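Long-range contacts in halotolerant alpha-type carbonic anhydrase (dCA II) (Dunaliella salina, PDB 1Y7W), which catalyses the reversible hydration of carbon dioxide to bicarbonate at a zinc centre, as a salt-tolerant member of the alpha-type carbonic anhydrase family: residues A[28-33]-A[275-280]; A[123-128]-A[154-159]; A[173-178]-A[251-256]; A[223-228]-A[244-249]. One frame throughout, in Å; residues are numbered along the deposited sequence.

In the fold
Contact 4 is the most deeply buried of the four, while contacts 1, 2 and 3 are partly buried. Contacts 2, 3 and 4 all reach the same mixed sheet: contact 2 pairs strands 120-133 and 147-155, contact 4 pairs 224-229 with 240-251, and contact 3 lies where strands 166-175 and 240-251 end and helix 253-266 starts. Contacts 3 and 4 touch through residues 173-174 and 248-249; contacts 2 and 3 lie about 32 Å apart, centre to centre. Contact 1 instead joins two loops and encloses the others along the chain. The chemistry changes accordingly, from ladder bonds and aromatic packing within the sheet to cation-pi stacking at the strand ends and a histidine-to-backbone bond between loops.

Contact 1 of 4, residues A[28-33]-A[275-280]; sequences HGFDWP and NRMIQD
His28 presents the edge of its imidazole to the backbone of Asn275, where ND1 donates to Asn275 O at 2.8 Å, the oxygen in the ring plane and the donor in the carbonyl plane. With CG anti to its carbonyl carbon (chi1 -60°), the His28 ring is swung onto this partner. The Asn275 amide is turned 54° from the ring, and its OD1 lies 3.0 Å from the same ND1. Beside them, Met277 N donates to His28 O at 2.8 Å, tying the two loops backbone to backbone.

The next two side chains meet aromatic rings in different ways. Arg276, extended from CG to NE, runs past the indole of Trp32 at a slant, its CD 3.6 Å from CZ3. Met277 brings SD to the edge of the Phe30 ring, 5.3 Å from the centroid, a Met-aromatic contact. Gly29 CA lies over the centre of the Trp32 ring; a CB here would press on Arg276 CG and, at these backbone angles, on the carbonyl O of His28.

The contact joins the loop before strand 36-37 to the one after helix 253-266, with the Arg276 side chain about 8 Å from the bound zinc. Water 1 accepts from Arg276 NH2 and donates to Gly29 O, while Gln51 accepts from NH1. Bonded through both terminal nitrogens to uncharged partners, the guanidinium is probably held in its rotation.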
# COMPACT_ATOMS: atom_id res chain seq x y z
N HIS A 28 0.39 3.86 17.24
CA HIS A 28 0.41 2.90 16.13
C HIS A 28 -0.83 2.02 16.10
O HIS A 28 -0.77 0.84 15.77
CB HIS A 28 1.70 2.06 16.19
CG HIS A 28 2.92 2.92 16.09
ND1 HIS A 28 3.36 3.46 14.90
CD2 HIS A 28 3.68 3.47 17.07
CE1 HIS A 28 4.35 4.31 15.15
NE2 HIS A 28 4.56 4.34 16.46
N GLY A 29 -1.96 2.64 16.44
CA GLY A 29 -3.21 1.90 16.43
C GLY A 29 -3.54 1.05 17.64
O GLY A 29 -4.58 0.39 17.66
N PHE A 30 -2.68 1.05 18.65
CA PHE A 30 -2.94 0.25 19.83
C PHE A 30 -4.28 0.68 20.45
O PHE A 30 -4.95 -0.14 21.05
CB PHE A 30 -1.80 0.45 20.89
CG PHE A 30 -1.95 -0.38 22.14
CD1 PHE A 30 -1.96 -1.76 22.09
CD2 PHE A 30 -1.99 0.25 23.39
CE1 PHE A 30 -1.98 -2.51 23.28
CE2 PHE A 30 -2.02 -0.49 24.56
CZ PHE A 30 -2.01 -1.87 24.50
N ASP A 31 -4.58 1.96 20.34
CA ASP A 31 -5.81 2.59 20.89
C ASP A 31 -7.07 2.48 20.03
O ASP A 31 -8.20 2.65 20.55
CB ASP A 31 -5.58 4.10 21.18
CG ASP A 31 -5.05 4.89 20.00
OD1 ASP A 31 -4.37 4.35 19.10
OD2 ASP A 31 -5.32 6.10 19.96
N TRP A 32 -6.89 2.19 18.76
CA TRP A 32 -8.03 2.14 17.82
C TRP A 32 -9.21 1.25 18.18
O TRP A 32 -10.36 1.70 18.08
CB TRP A 32 -7.57 1.73 16.40
CG TRP A 32 -6.70 2.75 15.72
CD1 TRP A 32 -6.35 3.99 16.17
CD2 TRP A 32 -5.98 2.53 14.52
NE1 TRP A 32 -5.42 4.57 15.32
CE2 TRP A 32 -5.16 3.68 14.31
CE3 TRP A 32 -5.92 1.47 13.62
CZ2 TRP A 32 -4.30 3.79 13.23
CZ3 TRP A 32 -5.05 1.57 12.54
CH2 TRP A 32 -4.26 2.73 12.36
N PRO A 33 -8.96 -0.01 18.56
CA PRO A 33 -10.06 -0.92 18.92
C PRO A 33 -10.90 -0.45 20.13
O PRO A 33 -12.07 -0.84 20.30
CB PRO A 33 -9.35 -2.22 19.22
CG PRO A 33 -8.02 -2.13 18.44
CD PRO A 33 -7.65 -0.69 18.67
N ASN A 275 2.64 4.02 10.56
CA ASN A 275 2.41 2.59 10.49
C ASN A 275 1.53 2.07 11.63
O ASN A 275 1.70 2.45 12.82
CB ASN A 275 3.74 1.80 10.54
CG ASN A 275 4.49 2.03 11.86
OD1 ASN A 275 4.66 3.16 12.25
ND2 ASN A 275 4.93 0.98 12.51
N ARG A 276 0.61 1.16 11.27
CA ARG A 276 -0.19 0.50 12.30
C ARG A 276 0.71 -0.65 12.82
O ARG A 276 1.44 -1.29 12.04
CB ARG A 276 -1.45 -0.17 11.72
CG ARG A 276 -2.26 -0.82 12.84
CD ARG A 276 -3.44 -1.62 12.19
NE ARG A 276 -4.44 -2.03 13.19
CZ ARG A 276 -5.47 -2.83 12.93
NH1 ARG A 276 -5.61 -3.31 11.70
NH2 ARG A 276 -6.35 -3.15 13.90
N MET A 277 0.65 -0.94 14.12
CA MET A 277 1.46 -2.06 14.66
C MET A 277 1.06 -3.44 14.09
O MET A 277 -0.10 -3.66 13.64
CB MET A 277 1.30 -2.11 16.18
CG MET A 277 -0.16 -2.26 16.57
SD MET A 277 -0.50 -1.86 18.31
CE MET A 277 0.62 -3.00 19.08
N ILE A 278 1.97 -4.40 14.14
CA ILE A 278 1.63 -5.72 13.60
C ILE A 278 0.55 -6.41 14.45
O ILE A 278 0.41 -6.14 15.64
CB ILE A 278 2.86 -6.66 13.41
CG1 ILE A 278 3.62 -6.74 14.68
CG2 ILE A 278 3.77 -6.19 12.20
CD1 ILE A 278 4.64 -7.87 14.66
N GLN A 279 -0.18 -7.32 13.82
CA GLN A 279 -1.34 -7.97 14.42
C GLN A 279 -1.15 -9.45 14.56
O GLN A 279 -0.34 -10.05 13.88
CB GLN A 279 -2.56 -7.70 13.52
CG GLN A 279 -2.86 -6.20 13.29
CD GLN A 279 -3.43 -5.53 14.52
OE1 GLN A 279 -4.39 -6.00 15.13
NE2 GLN A 279 -2.80 -4.42 14.92
N ASP A 280 -1.94 -10.05 15.44
CA ASP A 280 -1.90 -11.47 15.67
C ASP A 280 -2.32 -12.26 14.44
O ASP A 280 -3.37 -12.01 13.91
CB ASP A 280 -2.82 -11.82 16.81
CG ASP A 280 -2.76 -13.31 17.14
OD1 ASP A 280 -1.72 -13.84 17.58
OD2 ASP A 280 -3.77 -13.96 16.92
O HOH W 1 -5.09 -1.71 16.01

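Contact 2 of 4, residues A[123-128]-A[154-159]; sequences SFVPIQ and QEQDPA
Phe124 lays one face of its ring against the backbone of Glu155, whose CA sits 4.1 Å from the ring centroid in a CH-pi contact. CG is anti to the carbonyl carbon (chi1 -77°), and the ring leans across the neighbouring strand. CD1 and CE1 both approach Glu155 N, while CE1 also reaches Glu155 CB at 3.8 Å. This is the dense side of the contact, closed further by Ile115, Ile117, Met153 and Ala167 around Phe124. A serine in its place would probably open a gap among these residues and leave Glu155 CA without the ring that it rests on.

Phe124 and Glu155 form a non-hydrogen-bonded antiparallel pair, followed by the hydrogen-bonded pair Val125 and Gln154. Val125 N donates to Gln154 O at 2.8 Å almost straight, with an angle of 178° at the hydrogen, and Gln154 N returns a bond to Val125 O. The ladder belongs to the central sheet of the alpha-carbonic anhydrase fold, and the same two strands carry the zinc ligands His130, His132 and His150.

On the face shared by Val125 and Gln154 the packing is looser. Ile127 CG2 only grazes Gln154 CB at 4.2 Å, the two chains crossing at about a right angle, and Val125 CG2 lies 4.0 Å from Gln156 CB. Past the end of strand 147-155, Gln156 N still donates to Ser123 O at 2.8 Å. The extended Gln156 chain brings OE1 to 3.5 Å from Ser123 CB, and both residues are partly exposed.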
# COMPACT_ATOMS: atom_id res chain seq x y z
N SER A 123 -11.43 -9.76 -11.72
CA SER A 123 -10.43 -8.79 -12.23
C SER A 123 -10.30 -7.67 -11.18
O SER A 123 -11.29 -7.33 -10.53
CB SER A 123 -10.93 -8.18 -13.54
OG SER A 123 -10.77 -9.12 -14.58
N PHE A 124 -9.09 -7.13 -11.01
CA PHE A 124 -8.88 -6.07 -10.04
C PHE A 124 -8.41 -4.77 -10.68
O PHE A 124 -7.53 -4.77 -11.52
CB PHE A 124 -7.89 -6.56 -8.98
CG PHE A 124 -8.54 -7.49 -8.01
CD1 PHE A 124 -9.10 -7.00 -6.83
CD2 PHE A 124 -8.74 -8.84 -8.35
CE1 PHE A 124 -9.86 -7.86 -5.99
CE2 PHE A 124 -9.51 -9.70 -7.50
CZ PHE A 124 -10.04 -9.19 -6.34
N VAL A 125 -9.03 -3.69 -10.26
CA VAL A 125 -8.71 -2.37 -10.80
C VAL A 125 -7.88 -1.53 -9.79
O VAL A 125 -8.35 -1.28 -8.72
CB VAL A 125 -10.02 -1.59 -11.09
CG1 VAL A 125 -9.71 -0.24 -11.69
CG2 VAL A 125 -10.96 -2.49 -12.04
N PRO A 126 -6.66 -1.15 -10.13
CA PRO A 126 -5.83 -0.31 -9.24
C PRO A 126 -6.59 1.01 -9.05
O PRO A 126 -7.02 1.62 -10.06
CB PRO A 126 -4.54 -0.10 -10.03
CG PRO A 126 -4.45 -1.35 -10.88
CD PRO A 126 -5.91 -1.57 -11.33
N ILE A 127 -6.78 1.44 -7.80
CA ILE A 127 -7.52 2.69 -7.58
C ILE A 127 -6.65 3.81 -6.97
O ILE A 127 -7.01 4.99 -7.04
CB ILE A 127 -8.83 2.47 -6.75
CG1 ILE A 127 -8.52 1.67 -5.49
CG2 ILE A 127 -9.91 1.70 -7.64
CD1 ILE A 127 -9.63 1.73 -4.43
N GLN A 128 -5.54 3.46 -6.34
CA GLN A 128 -4.61 4.49 -5.80
C GLN A 128 -3.41 3.75 -5.23
O GLN A 128 -3.44 2.52 -5.13
CB GLN A 128 -5.28 5.25 -4.65
CG GLN A 128 -5.91 4.34 -3.57
CD GLN A 128 -5.20 4.43 -2.24
OE1 GLN A 128 -3.99 4.31 -2.15
NE2 GLN A 128 -5.96 4.65 -1.19
N GLN A 154 -9.37 -2.72 -6.41
CA GLN A 154 -10.74 -3.07 -6.02
C GLN A 154 -11.28 -4.04 -7.11
O GLN A 154 -11.01 -3.86 -8.30
CB GLN A 154 -11.59 -1.78 -6.01
CG GLN A 154 -13.06 -1.91 -5.68
CD GLN A 154 -13.68 -0.54 -5.59
OE1 GLN A 154 -13.56 0.12 -4.57
NE2 GLN A 154 -14.22 -0.04 -6.71
N GLU A 155 -12.02 -5.04 -6.70
CA GLU A 155 -12.57 -5.98 -7.70
C GLU A 155 -13.43 -5.15 -8.70
O GLU A 155 -14.09 -4.16 -8.34
CB GLU A 155 -13.41 -7.03 -7.00
CG GLU A 155 -14.60 -6.49 -6.30
CD GLU A 155 -15.56 -7.61 -5.85
OE1 GLU A 155 -15.92 -8.49 -6.69
OE2 GLU A 155 -15.96 -7.60 -4.67
N GLN A 156 -13.42 -5.57 -9.97
CA GLN A 156 -14.18 -4.84 -10.99
C GLN A 156 -15.70 -4.96 -10.78
O GLN A 156 -16.21 -6.00 -10.40
CB GLN A 156 -13.76 -5.38 -12.34
CG GLN A 156 -14.36 -4.67 -13.53
CD GLN A 156 -13.58 -4.98 -14.79
OE1 GLN A 156 -13.31 -6.15 -15.11
NE2 GLN A 156 -13.21 -3.95 -15.50
N ASP A 157 -16.46 -3.91 -11.03
CA ASP A 157 -17.92 -4.10 -10.80
C ASP A 157 -18.35 -4.90 -9.53
O ASP A 157 -18.94 -6.00 -9.63
CB ASP A 157 -18.60 -4.82 -11.99
CG ASP A 157 -18.13 -4.31 -13.35
OD1 ASP A 157 -18.02 -3.06 -13.53
OD2 ASP A 157 -17.89 -5.17 -14.24
N PRO A 158 -18.05 -4.40 -8.31
CA PRO A 158 -18.49 -5.19 -7.15
C PRO A 158 -20.01 -5.02 -6.92
O PRO A 158 -20.63 -4.17 -7.56
CB PRO A 158 -17.72 -4.55 -6.00
CG PRO A 158 -17.60 -3.11 -6.43
CD PRO A 158 -17.24 -3.24 -7.92
N ALA A 159 -20.60 -5.80 -6.02
CA ALA A 159 -22.01 -5.63 -5.69
C ALA A 159 -22.24 -4.25 -5.06
O ALA A 159 -23.16 -3.54 -5.45
CB ALA A 159 -22.44 -6.68 -4.75

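Contact 3 of 4, residues A[173-178]-A[251-256]; sequences YKYSEN and VTREQM
Tyr175 meets Arg253 from its first side-chain atom onward: CB lies 3.8 Å from NH2, beneath one face of the guanidinium. CG comes next, with NH2 and CZ above it. The ring then divides. CD2 stays under CZ and NH1, whereas CD1 turns its edge to the backbone, 3.5 Å from Val251 O. CE1 meets Met256 CG at 3.6 Å and also has Arg253 CD above it. At the tip, OH reaches the same Met256 CG at 3.7 Å. Over the ring as a whole the guanidinium lies flat, centres 4.0 Å apart and planes at 6°, a stacked cation-pi pair. Arg253 bends at chi2 (89°) to fold back over the tyrosine, with CD adding a CH-pi contact.

This packing sits where a strand gives way to a helix. Tyr175 and Val251 make a parallel bridge, with Val251 N donating to Lys174 O and Ser176 N to Val251 O. Directly afterwards Thr252 takes the N-cap position of helix 253-266 in a capping box: its OG1 accepts from Gln255 N at 3.0 Å, and Gln255 OE1 weakly accepts from Thr252 N.

In segment 173-178, Ser176 OG accepts from Asn178 N at 3.0 Å, an ST turn, and is also bonded to Glu250. That turn brings Asn178 and Ser176 O up to the methyl CG2 of Thr252. Water 2 accepts from Arg253 N and, weakly, from Arg253 NH2, and donates weakly to Ser176 O.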
# COMPACT_ATOMS: atom_id res chain seq x y z
N TYR A 173 11.04 -0.85 0.77
CA TYR A 173 12.24 -0.17 0.33
C TYR A 173 13.22 -0.26 1.49
O TYR A 173 12.83 0.04 2.62
CB TYR A 173 12.03 1.31 0.09
CG TYR A 173 11.09 1.61 -1.03
CD1 TYR A 173 9.70 1.40 -0.87
CD2 TYR A 173 11.57 2.08 -2.27
CE1 TYR A 173 8.81 1.66 -1.96
CE2 TYR A 173 10.70 2.35 -3.35
CZ TYR A 173 9.33 2.13 -3.18
OH TYR A 173 8.49 2.35 -4.26
N LYS A 174 14.43 -0.75 1.23
CA LYS A 174 15.46 -0.79 2.28
C LYS A 174 16.41 0.42 2.10
O LYS A 174 16.61 0.94 0.98
CB LYS A 174 16.28 -2.08 2.19
CG LYS A 174 17.07 -2.24 0.90
CD LYS A 174 18.03 -3.45 0.97
CE LYS A 174 18.78 -3.63 -0.37
NZ LYS A 174 19.66 -4.88 -0.42
N TYR A 175 17.00 0.88 3.20
CA TYR A 175 17.93 1.99 3.10
C TYR A 175 19.14 1.46 2.32
O TYR A 175 19.60 0.34 2.52
CB TYR A 175 18.42 2.48 4.49
CG TYR A 175 17.49 3.47 5.15
CD1 TYR A 175 17.08 4.61 4.48
CD2 TYR A 175 17.01 3.27 6.46
CE1 TYR A 175 16.20 5.53 5.08
CE2 TYR A 175 16.13 4.20 7.07
CZ TYR A 175 15.74 5.31 6.36
OH TYR A 175 14.83 6.19 6.89
N SER A 176 19.66 2.30 1.46
CA SER A 176 20.79 1.93 0.62
C SER A 176 21.56 3.22 0.30
O SER A 176 21.07 4.30 0.62
CB SER A 176 20.22 1.30 -0.65
OG SER A 176 21.12 1.35 -1.71
N GLU A 177 22.75 3.11 -0.28
CA GLU A 177 23.51 4.33 -0.62
C GLU A 177 23.01 4.85 -1.98
O GLU A 177 23.35 5.95 -2.41
CB GLU A 177 25.03 4.04 -0.65
CG GLU A 177 25.62 3.51 0.71
CD GLU A 177 26.28 2.08 0.65
OE1 GLU A 177 27.53 1.98 0.42
OE2 GLU A 177 25.55 1.05 0.82
N ASN A 178 22.16 4.05 -2.64
CA ASN A 178 21.60 4.38 -3.96
C ASN A 178 20.08 4.46 -3.92
O ASN A 178 19.43 3.47 -3.70
CB ASN A 178 21.99 3.29 -4.95
CG ASN A 178 23.49 3.09 -5.03
OD1 ASN A 178 24.26 4.06 -5.14
ND2 ASN A 178 23.93 1.82 -4.97
N VAL A 251 16.13 2.97 -0.96
CA VAL A 251 15.82 4.37 -0.71
C VAL A 251 16.90 4.97 0.16
O VAL A 251 17.48 4.27 0.97
CB VAL A 251 14.43 4.51 0.02
CG1 VAL A 251 14.46 3.85 1.35
CG2 VAL A 251 14.05 5.96 0.15
N THR A 252 17.17 6.26 -0.02
CA THR A 252 18.17 6.95 0.77
C THR A 252 17.55 7.82 1.82
O THR A 252 16.34 8.15 1.74
CB THR A 252 19.03 7.87 -0.10
OG1 THR A 252 18.21 8.89 -0.65
CG2 THR A 252 19.64 7.09 -1.20
N ARG A 253 18.34 8.19 2.82
CA ARG A 253 17.79 9.07 3.83
C ARG A 253 17.40 10.39 3.16
O ARG A 253 16.45 11.05 3.57
CB ARG A 253 18.80 9.36 4.95
CG ARG A 253 18.69 8.46 6.14
CD ARG A 253 19.51 7.27 5.96
NE ARG A 253 19.64 6.43 7.17
CZ ARG A 253 20.31 5.27 7.14
NH1 ARG A 253 20.40 4.51 8.21
NH2 ARG A 253 20.92 4.92 6.01
N GLU A 254 18.15 10.79 2.14
CA GLU A 254 17.85 12.02 1.44
C GLU A 254 16.51 11.98 0.74
O GLU A 254 15.86 12.99 0.56
CB GLU A 254 18.92 12.37 0.40
CG GLU A 254 20.31 12.73 1.00
CD GLU A 254 20.99 11.58 1.75
OE1 GLU A 254 20.84 10.39 1.35
OE2 GLU A 254 21.70 11.87 2.73
N GLN A 255 16.11 10.81 0.28
CA GLN A 255 14.80 10.71 -0.38
C GLN A 255 13.73 10.66 0.68
O GLN A 255 12.63 11.16 0.46
CB GLN A 255 14.74 9.44 -1.25
CG GLN A 255 15.71 9.48 -2.40
CD GLN A 255 15.66 8.25 -3.28
OE1 GLN A 255 15.60 7.14 -2.79
NE2 GLN A 255 15.73 8.46 -4.60
N MET A 256 14.04 10.06 1.84
CA MET A 256 13.04 9.99 2.91
C MET A 256 12.63 11.37 3.42
O MET A 256 11.53 11.56 3.96
CB MET A 256 13.55 9.13 4.07
CG MET A 256 13.57 7.63 3.76
SD MET A 256 11.96 6.96 3.14
CE MET A 256 10.92 7.34 4.57
O HOH W 2 20.58 6.66 3.11

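Contact 4 of 4, residues A[223-228]-A[244-249]; sequences KYAGYD and VFTTPR
The ring of Phe245 has Tyr224 CB over the centre of one face, 3.8 Å from the centroid and only 5° off the normal, a CH-pi contact. The Tyr224 ring itself lies obliquely to it, planes 32° apart, with CD1 4.0 Å from Phe245 CZ. Tyr227 turns a ring edge to Val244, where CE1 and CG2 touch loosely. These groups belong to the beta hairpin of strands 224-229 and 240-251, in the sheet at the heart of the carbonic anhydrase fold.

Tyr224 and Phe245 are a non-hydrogen-bonded antiparallel pair. In Tyr224, CG lies between the backbone N and the carbonyl carbon (chi1 76°), which carries the ring off to one side of Phe245 while CB stays over its face. Tyr224 OH is bonded to Val73 N, and Tyr227 OH to both His138 and Ser52, so both phenols are anchored outside the hairpin. Phe245 also packs on Ile169 of the adjoining strand; an alanine here would probably remove the face on which Tyr224 CB rests and open a gap between Tyr224 and Ile169.

The next pair, Ala225 with Val244, is hydrogen-bonded in both directions: Ala225 N donates to Val244 O and Val244 N to Ala225 O, each at 2.8 Å. Thr246 N adds a backbone bond to Lys223 O at 3.1 Å. The Thr246 hydroxyl is also hydrogen-bonded to Tyr291. One residue on, water 3 donates to Lys223 O at 2.7 Å and accepts from Thr247 N at 3.0 Å.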
# COMPACT_ATOMS: atom_id res chain seq x y z
N LYS A 223 8.81 -12.57 -6.15
CA LYS A 223 8.54 -13.34 -4.93
C LYS A 223 7.64 -12.59 -3.96
O LYS A 223 7.94 -11.46 -3.61
CB LYS A 223 9.84 -13.67 -4.19
CG LYS A 223 10.61 -14.80 -4.88
CD LYS A 223 11.95 -15.15 -4.14
CE LYS A 223 13.03 -14.08 -4.36
NZ LYS A 223 14.48 -14.57 -4.07
N TYR A 224 6.56 -13.19 -3.50
CA TYR A 224 5.74 -12.49 -2.51
C TYR A 224 5.02 -13.44 -1.54
O TYR A 224 4.81 -14.62 -1.82
CB TYR A 224 4.71 -11.57 -3.20
CG TYR A 224 3.48 -12.24 -3.82
CD1 TYR A 224 3.46 -12.59 -5.17
CD2 TYR A 224 2.34 -12.48 -3.06
CE1 TYR A 224 2.31 -13.17 -5.77
CE2 TYR A 224 1.16 -13.07 -3.65
CZ TYR A 224 1.17 -13.41 -5.00
OH TYR A 224 0.08 -14.04 -5.60
N ALA A 225 4.57 -12.87 -0.44
CA ALA A 225 3.84 -13.61 0.58
C ALA A 225 2.38 -13.14 0.48
O ALA A 225 2.13 -11.94 0.51
CB ALA A 225 4.39 -13.25 1.95
N GLY A 226 1.44 -14.06 0.39
CA GLY A 226 0.05 -13.67 0.31
C GLY A 226 -0.75 -14.20 1.50
O GLY A 226 -0.50 -15.30 1.98
N TYR A 227 -1.75 -13.45 1.96
CA TYR A 227 -2.56 -13.95 3.07
C TYR A 227 -3.84 -13.13 3.10
O TYR A 227 -3.95 -12.09 2.37
CB TYR A 227 -1.79 -13.79 4.41
CG TYR A 227 -1.64 -12.36 4.91
CD1 TYR A 227 -0.64 -11.51 4.42
CD2 TYR A 227 -2.54 -11.85 5.86
CE1 TYR A 227 -0.50 -10.18 4.88
CE2 TYR A 227 -2.42 -10.53 6.34
CZ TYR A 227 -1.40 -9.70 5.84
OH TYR A 227 -1.32 -8.41 6.31
N ASP A 228 -4.81 -13.58 3.90
CA ASP A 228 -6.10 -12.88 4.02
C ASP A 228 -6.04 -11.83 5.14
O ASP A 228 -5.78 -12.16 6.31
CB ASP A 228 -7.22 -13.88 4.32
CG ASP A 228 -7.53 -14.83 3.14
OD1 ASP A 228 -7.96 -15.96 3.44
OD2 ASP A 228 -7.35 -14.47 1.95
N VAL A 244 2.47 -9.25 -0.26
CA VAL A 244 3.63 -8.51 0.20
C VAL A 244 4.91 -9.04 -0.46
O VAL A 244 5.33 -10.15 -0.16
CB VAL A 244 3.72 -8.60 1.73
CG1 VAL A 244 4.88 -7.77 2.23
CG2 VAL A 244 2.43 -8.11 2.34
N PHE A 245 5.48 -8.27 -1.40
CA PHE A 245 6.71 -8.68 -2.10
C PHE A 245 7.86 -8.68 -1.14
O PHE A 245 8.06 -7.73 -0.45
CB PHE A 245 6.95 -7.74 -3.28
CG PHE A 245 5.97 -7.98 -4.37
CD1 PHE A 245 6.35 -8.71 -5.50
CD2 PHE A 245 4.62 -7.64 -4.19
CE1 PHE A 245 5.39 -9.11 -6.47
CE2 PHE A 245 3.63 -8.04 -5.13
CZ PHE A 245 4.03 -8.78 -6.28
N THR A 246 8.64 -9.74 -1.16
CA THR A 246 9.73 -9.88 -0.21
C THR A 246 11.10 -9.34 -0.65
O THR A 246 11.99 -9.28 0.16
CB THR A 246 9.78 -11.37 0.26
OG1 THR A 246 9.86 -12.24 -0.87
CG2 THR A 246 8.49 -11.70 1.03
N THR A 247 11.26 -8.93 -1.90
CA THR A 247 12.50 -8.33 -2.35
C THR A 247 12.27 -6.84 -2.34
O THR A 247 11.37 -6.33 -3.03
CB THR A 247 12.83 -8.74 -3.78
OG1 THR A 247 12.88 -10.17 -3.86
CG2 THR A 247 14.14 -8.11 -4.21
N PRO A 248 13.05 -6.11 -1.55
CA PRO A 248 12.84 -4.66 -1.51
C PRO A 248 13.48 -3.82 -2.61
O PRO A 248 14.36 -4.28 -3.34
CB PRO A 248 13.40 -4.25 -0.13
CG PRO A 248 14.46 -5.30 0.15
CD PRO A 248 14.09 -6.57 -0.59
N ARG A 249 12.93 -2.63 -2.77
CA ARG A 249 13.55 -1.62 -3.63
C ARG A 249 14.53 -0.91 -2.69
O ARG A 249 14.73 -1.38 -1.56
CB ARG A 249 12.51 -0.63 -4.13
CG ARG A 249 11.92 -1.12 -5.46
CD ARG A 249 10.86 -0.13 -5.97
NE ARG A 249 10.43 -0.54 -7.30
CZ ARG A 249 11.03 -0.18 -8.43
NH1 ARG A 249 10.54 -0.64 -9.59
NH2 ARG A 249 12.09 0.65 -8.41
O HOH W 3 9.84 -9.75 -4.36